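Local structure of PpiC-type peptidyl-prolyl cis-trans isomerase (Novosphingobium aromaticivorans, 3GPK) at residues S41-A44 against Y45-Y49; G62-R65 against L66-P70. The protein probably catalyses cis-trans isomerisation of peptide bonds preceding proline through this PpiC-type (parvulin) domain of a longer, probably periplasmic protein. All blocks are in the same frame, centred on the assembly; numbering follows the deposited sequence.

Contact 1. Residues S41-A44 against Y45-Y49; sequences SFVA and YARQY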
loop_
_atom_site.group_PDB
_atom_site.type_symbol
_atom_site.label_atom_id
_atom_site.label_comp_id
_atom_site.label_asym_id
_atom_site.label_seq_id
_atom_site.Cartn_x
_atom_site.Cartn_y
_atom_site.Cartn_z
ATOM N N SER A 41 -1.917 -6.809 12.300
ATOM C CA SER A 41 -2.983 -5.936 11.819
ATOM C C SER A 41 -2.418 -4.829 10.950
ATOM O O SER A 41 -1.574 -4.061 11.402
ATOM C CB SER A 41 -3.722 -5.307 13.002
ATOM O OG SER A 41 -4.565 -4.257 12.565
ATOM N N PHE A 42 -2.889 -4.739 9.712
ATOM C CA PHE A 42 -2.395 -3.702 8.812
ATOM C C PHE A 42 -2.685 -2.326 9.399
ATOM O O PHE A 42 -1.858 -1.418 9.332
ATOM C CB PHE A 42 -3.057 -3.804 7.438
ATOM C CG PHE A 42 -2.399 -2.952 6.390
ATOM C CD1 PHE A 42 -1.302 -3.432 5.680
ATOM C CD2 PHE A 42 -2.849 -1.657 6.141
ATOM C CE1 PHE A 42 -0.658 -2.637 4.735
ATOM C CE2 PHE A 42 -2.211 -0.850 5.200
ATOM C CZ PHE A 42 -1.109 -1.343 4.496
ATOM N N VAL A 43 -3.885 -2.172 9.954
ATOM C CA VAL A 43 -4.296 -0.909 10.555
ATOM C C VAL A 43 -3.364 -0.511 11.692
ATOM O O VAL A 43 -2.952 0.639 11.793
ATOM C CB VAL A 43 -5.745 -0.994 11.094
ATOM C CG1 VAL A 43 -6.068 0.237 11.941
ATOM C CG2 VAL A 43 -6.722 -1.102 9.930
ATOM N N ALA A 44 -3.039 -1.469 12.552
ATOM C CA ALA A 44 -2.159 -1.195 13.679
ATOM C C ALA A 44 -0.771 -0.769 13.224
ATOM O O ALA A 44 -0.219 0.208 13.736
ATOM C CB ALA A 44 -2.061 -2.416 14.568
ATOM N N TYR A 45 -0.200 -1.502 12.271
ATOM C CA TYR A 45 1.126 -1.161 11.787
ATOM C C TYR A 45 1.129 0.161 11.032
ATOM O O TYR A 45 2.086 0.925 11.124
ATOM C CB TYR A 45 1.689 -2.302 10.929
ATOM C CG TYR A 45 2.305 -3.398 11.766
ATOM C CD1 TYR A 45 3.659 -3.363 12.103
ATOM C CD2 TYR A 45 1.522 -4.422 12.305
ATOM C CE1 TYR A 45 4.214 -4.305 12.956
ATOM C CE2 TYR A 45 2.074 -5.375 13.165
ATOM C CZ TYR A 45 3.423 -5.305 13.492
ATOM O OH TYR A 45 3.978 -6.192 14.388
ATOM N N ALA A 46 0.053 0.439 10.304
ATOM C CA ALA A 46 -0.040 1.691 9.562
ATOM C C ALA A 46 -0.101 2.867 10.534
ATOM O O ALA A 46 0.566 3.876 10.343
ATOM C CB ALA A 46 -1.272 1.674 8.664
ATOM N N ARG A 47 -0.902 2.740 11.587
ATOM C CA ARG A 47 -1.012 3.817 12.563
ATOM C C ARG A 47 0.318 4.082 13.266
ATOM O O ARG A 47 0.657 5.228 13.574
ATOM C CB ARG A 47 -2.096 3.483 13.592
ATOM C CG ARG A 47 -3.495 3.652 13.039
ATOM C CD ARG A 47 -4.558 3.148 13.985
ATOM N NE ARG A 47 -5.869 3.633 13.569
ATOM C CZ ARG A 47 -7.020 3.226 14.092
ATOM N NH1 ARG A 47 -7.026 2.313 15.053
ATOM N NH2 ARG A 47 -8.162 3.752 13.667
ATOM N N GLN A 48 1.080 3.021 13.503
ATOM C CA GLN A 48 2.366 3.150 14.180
ATOM C C GLN A 48 3.514 3.614 13.285
ATOM O O GLN A 48 4.328 4.454 13.687
ATOM C CB GLN A 48 2.742 1.806 14.823
ATOM C CG GLN A 48 4.194 1.680 15.303
ATOM C CD GLN A 48 4.606 2.771 16.275
ATOM O OE1 GLN A 48 3.771 3.349 16.968
ATOM N NE2 GLN A 48 5.902 3.047 16.339
ATOM N N TYR A 49 3.565 3.085 12.069
ATOM C CA TYR A 49 4.665 3.390 11.163
ATOM C C TYR A 49 4.445 4.264 9.942
ATOM O O TYR A 49 5.401 4.857 9.449
ATOM C CB TYR A 49 5.291 2.076 10.682
ATOM C CG TYR A 49 5.942 1.269 11.778
ATOM C CD1 TYR A 49 7.109 1.718 12.399
ATOM C CD2 TYR A 49 5.394 0.061 12.200
ATOM C CE1 TYR A 49 7.714 0.982 13.413
ATOM C CE2 TYR A 49 5.994 -0.686 13.217
ATOM C CZ TYR A 49 7.150 -0.216 13.817
ATOM O OH TYR A 49 7.746 -0.927 14.830
#
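V43 and R47, one helical turn apart, lie side by side and point the same way. From CB outward, the arginine first follows the backbone of the preceding turn: CB is near V43 O, and CG comes to 3.3 Å from V43 O, the same carbonyl oxygen that accepts the bond from R47 N. With CG turned anti to the carbonyl carbon (chi1 -75°), the extended chain then runs past the valine; CD and NE both graze V43 CG1, NE at 3.8 Å. CZ and NH1 stay beside V43 CG1, which sits over one face of the guanidinium, offset toward its rim, while NE donates to A56 O. The N-cap S41 accepts from A44 N through OG, 3.2 Å away, and Y45 N donates to S41 O at 3.0 Å in a nearly straight bond (170°). That carbonyl oxygen also lies in the plane of the Y45 ring, at its edge, 3.2 Å from CD2. Short helix 42-49 thus leaves V43 and R47 exposed, while F42 and A46 rest on I13 of strand 7-16, F42 also meets the ring of Y99, and Y45 reaches I32, Q35 and L36 of helix 22-37.

Contact 2. Residues G62-R65 against L66-P70; sequences GWIR and LAQLP. With SO4 (sulfate ion), chain D.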
loop_
_atom_site.group_PDB
_atom_site.type_symbol
_atom_site.label_atom_id
_atom_site.label_comp_id
_atom_site.label_asym_id
_atom_site.label_seq_id
_atom_site.Cartn_x
_atom_site.Cartn_y
_atom_site.Cartn_z
ATOM N N GLY A 62 -9.009 4.237 0.567
ATOM C CA GLY A 62 -10.358 4.207 0.040
ATOM C C GLY A 62 -10.308 3.634 -1.364
ATOM O O GLY A 62 -9.315 3.013 -1.755
ATOM N N TRP A 63 -11.376 3.833 -2.129
ATOM C CA TRP A 63 -11.429 3.336 -3.498
ATOM C C TRP A 63 -10.691 4.299 -4.415
ATOM O O TRP A 63 -10.979 5.495 -4.432
ATOM C CB TRP A 63 -12.884 3.191 -3.954
ATOM C CG TRP A 63 -13.597 2.059 -3.296
ATOM C CD1 TRP A 63 -14.439 2.127 -2.221
ATOM C CD2 TRP A 63 -13.511 0.677 -3.654
ATOM N NE1 TRP A 63 -14.883 0.870 -1.892
ATOM C CE2 TRP A 63 -14.332 -0.039 -2.756
ATOM C CE3 TRP A 63 -12.823 -0.026 -4.650
ATOM C CZ2 TRP A 63 -14.475 -1.426 -2.819
ATOM C CZ3 TRP A 63 -12.967 -1.407 -4.715
ATOM C CH2 TRP A 63 -13.790 -2.092 -3.805
ATOM N N ILE A 64 -9.723 3.783 -5.164
ATOM C CA ILE A 64 -8.953 4.628 -6.073
ATOM C C ILE A 64 -8.733 3.983 -7.434
ATOM O O ILE A 64 -8.912 2.778 -7.606
ATOM C CB ILE A 64 -7.559 4.970 -5.493
ATOM C CG1 ILE A 64 -6.747 3.690 -5.298
ATOM C CG2 ILE A 64 -7.701 5.732 -4.184
ATOM C CD1 ILE A 64 -5.282 3.955 -4.980
ATOM N N ARG A 65 -8.361 4.808 -8.407
ATOM C CA ARG A 65 -8.061 4.337 -9.748
ATOM C C ARG A 65 -6.532 4.312 -9.794
ATOM O O ARG A 65 -5.887 5.143 -9.156
ATOM C CB ARG A 65 -8.627 5.309 -10.788
ATOM C CG ARG A 65 -10.148 5.414 -10.774
ATOM C CD ARG A 65 -10.625 6.320 -11.899
ATOM N NE ARG A 65 -12.060 6.217 -12.153
ATOM C CZ ARG A 65 -13.004 6.770 -11.402
ATOM N NH1 ARG A 65 -12.677 7.477 -10.327
ATOM N NH2 ARG A 65 -14.280 6.629 -11.737
ATOM N N LEU A 66 -5.952 3.367 -10.527
ATOM C CA LEU A 66 -4.493 3.252 -10.588
ATOM C C LEU A 66 -3.749 4.521 -10.994
ATOM O O LEU A 66 -2.607 4.737 -10.585
ATOM C CB LEU A 66 -4.097 2.096 -11.507
ATOM C CG LEU A 66 -4.572 0.724 -11.022
ATOM C CD1 LEU A 66 -3.996 -0.356 -11.921
ATOM C CD2 LEU A 66 -4.140 0.501 -9.576
ATOM N N ALA A 67 -4.389 5.366 -11.793
ATOM C CA ALA A 67 -3.756 6.609 -12.219
ATOM C C ALA A 67 -3.507 7.552 -11.040
ATOM O O ALA A 67 -2.746 8.514 -11.157
ATOM C CB ALA A 67 -4.619 7.301 -13.271
ATOM N N GLN A 68 -4.146 7.290 -9.902
ATOM C CA GLN A 68 -3.956 8.145 -8.729
ATOM C C GLN A 68 -2.671 7.790 -7.989
ATOM O O GLN A 68 -2.195 8.550 -7.144
ATOM C CB GLN A 68 -5.130 8.008 -7.759
ATOM C CG GLN A 68 -6.456 8.441 -8.326
ATOM C CD GLN A 68 -7.562 8.403 -7.294
ATOM O OE1 GLN A 68 -7.580 9.200 -6.349
ATOM N NE2 GLN A 68 -8.489 7.478 -7.465
ATOM N N LEU A 69 -2.119 6.625 -8.299
ATOM C CA LEU A 69 -0.895 6.167 -7.653
ATOM C C LEU A 69 0.338 6.443 -8.495
ATOM O O LEU A 69 0.255 6.549 -9.715
ATOM C CB LEU A 69 -0.960 4.657 -7.406
ATOM C CG LEU A 69 -1.952 4.132 -6.374
ATOM C CD1 LEU A 69 -2.021 2.621 -6.485
ATOM C CD2 LEU A 69 -1.518 4.559 -4.976
ATOM N N PRO A 70 1.502 6.575 -7.845
ATOM C CA PRO A 70 2.716 6.819 -8.615
ATOM C C PRO A 70 2.971 5.534 -9.394
ATOM O O PRO A 70 2.548 4.459 -8.983
ATOM C CB PRO A 70 3.762 7.079 -7.536
ATOM C CG PRO A 70 3.269 6.266 -6.381
ATOM C CD PRO A 70 1.788 6.548 -6.401
HETATM S S SO4 D . -17.396 1.011 1.120
HETATM O O1 SO4 D . -18.444 0.123 1.661
HETATM O O2 SO4 D . -16.732 1.710 2.244
HETATM O O3 SO4 D . -16.423 0.195 0.374
HETATM O O4 SO4 D . -17.993 2.019 0.218
#
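Between edge strand 60-64 and helix 71-79 the chain makes a short 3-10 turn (66-68), across which I64 and R65 meet Q68 and L69. Q68 N donates to R65 O at 2.9 Å, although the donor stands 41° out of the carbonyl plane. L69 N closes the next step on L66 O at 3.0 Å. On the apolar side of the contact, I64 CD1 is wedged against the branch of L69, 3.6 Å from L69 CG and almost equally near both methyls, the two side chains crossing at about a right angle. The isoleucine has CG1 between its backbone N and carbonyl carbon (chi1 62°), which sends CD1 to the leucine. Q68 folds back along the strand end, its CB 3.3 Å from R65 O and its terminal amide beside I64 CB. In the four-stranded antiparallel sheet of this parvulin-type domain, I64 pairs through its backbone with Y8 of neighbouring strand 7-16, and L66 and L69 span from that strand to helix 71-79. The chain turns a corner at W63, whose indole meets a sulfate: W63 NE1 donates to sulfate O3 at 2.8 Å in an almost straight bond (171°), the sulfur lying in the ring plane; the ion probably came from the crystallisation liquor. The tryptophan also makes a cation-pi contact with R104 and touches E7 and R9 of strand 7-16. A leucine in place of W63 would probably leave the sulfate without this donor and R104 without its cation-pi partner.

Contacts 1 and 2 occur in series along the chain, on opposite sides of its centre, with their own centres about 20 Å apart and their nearest atoms about 10 Å apart. Contact 1 is partly buried, through F42 and A46; contact 2 is a surface contact in which I64 is the buried residue. Each sends side chains to strand 7-16: residues 41-49 through F42, Y45, A46 and Y49, residues 62-70 through W63, L66 and L69. The helices they join to that strand differ, 22-37 for the first and 71-79 for the second. Regular helical bonds and a serine cap order contact 1, whereas contact 2 combines a 3-10 turn, an isoleucine-leucine contact and strand pairing with an indole that meets sulfate and arginine.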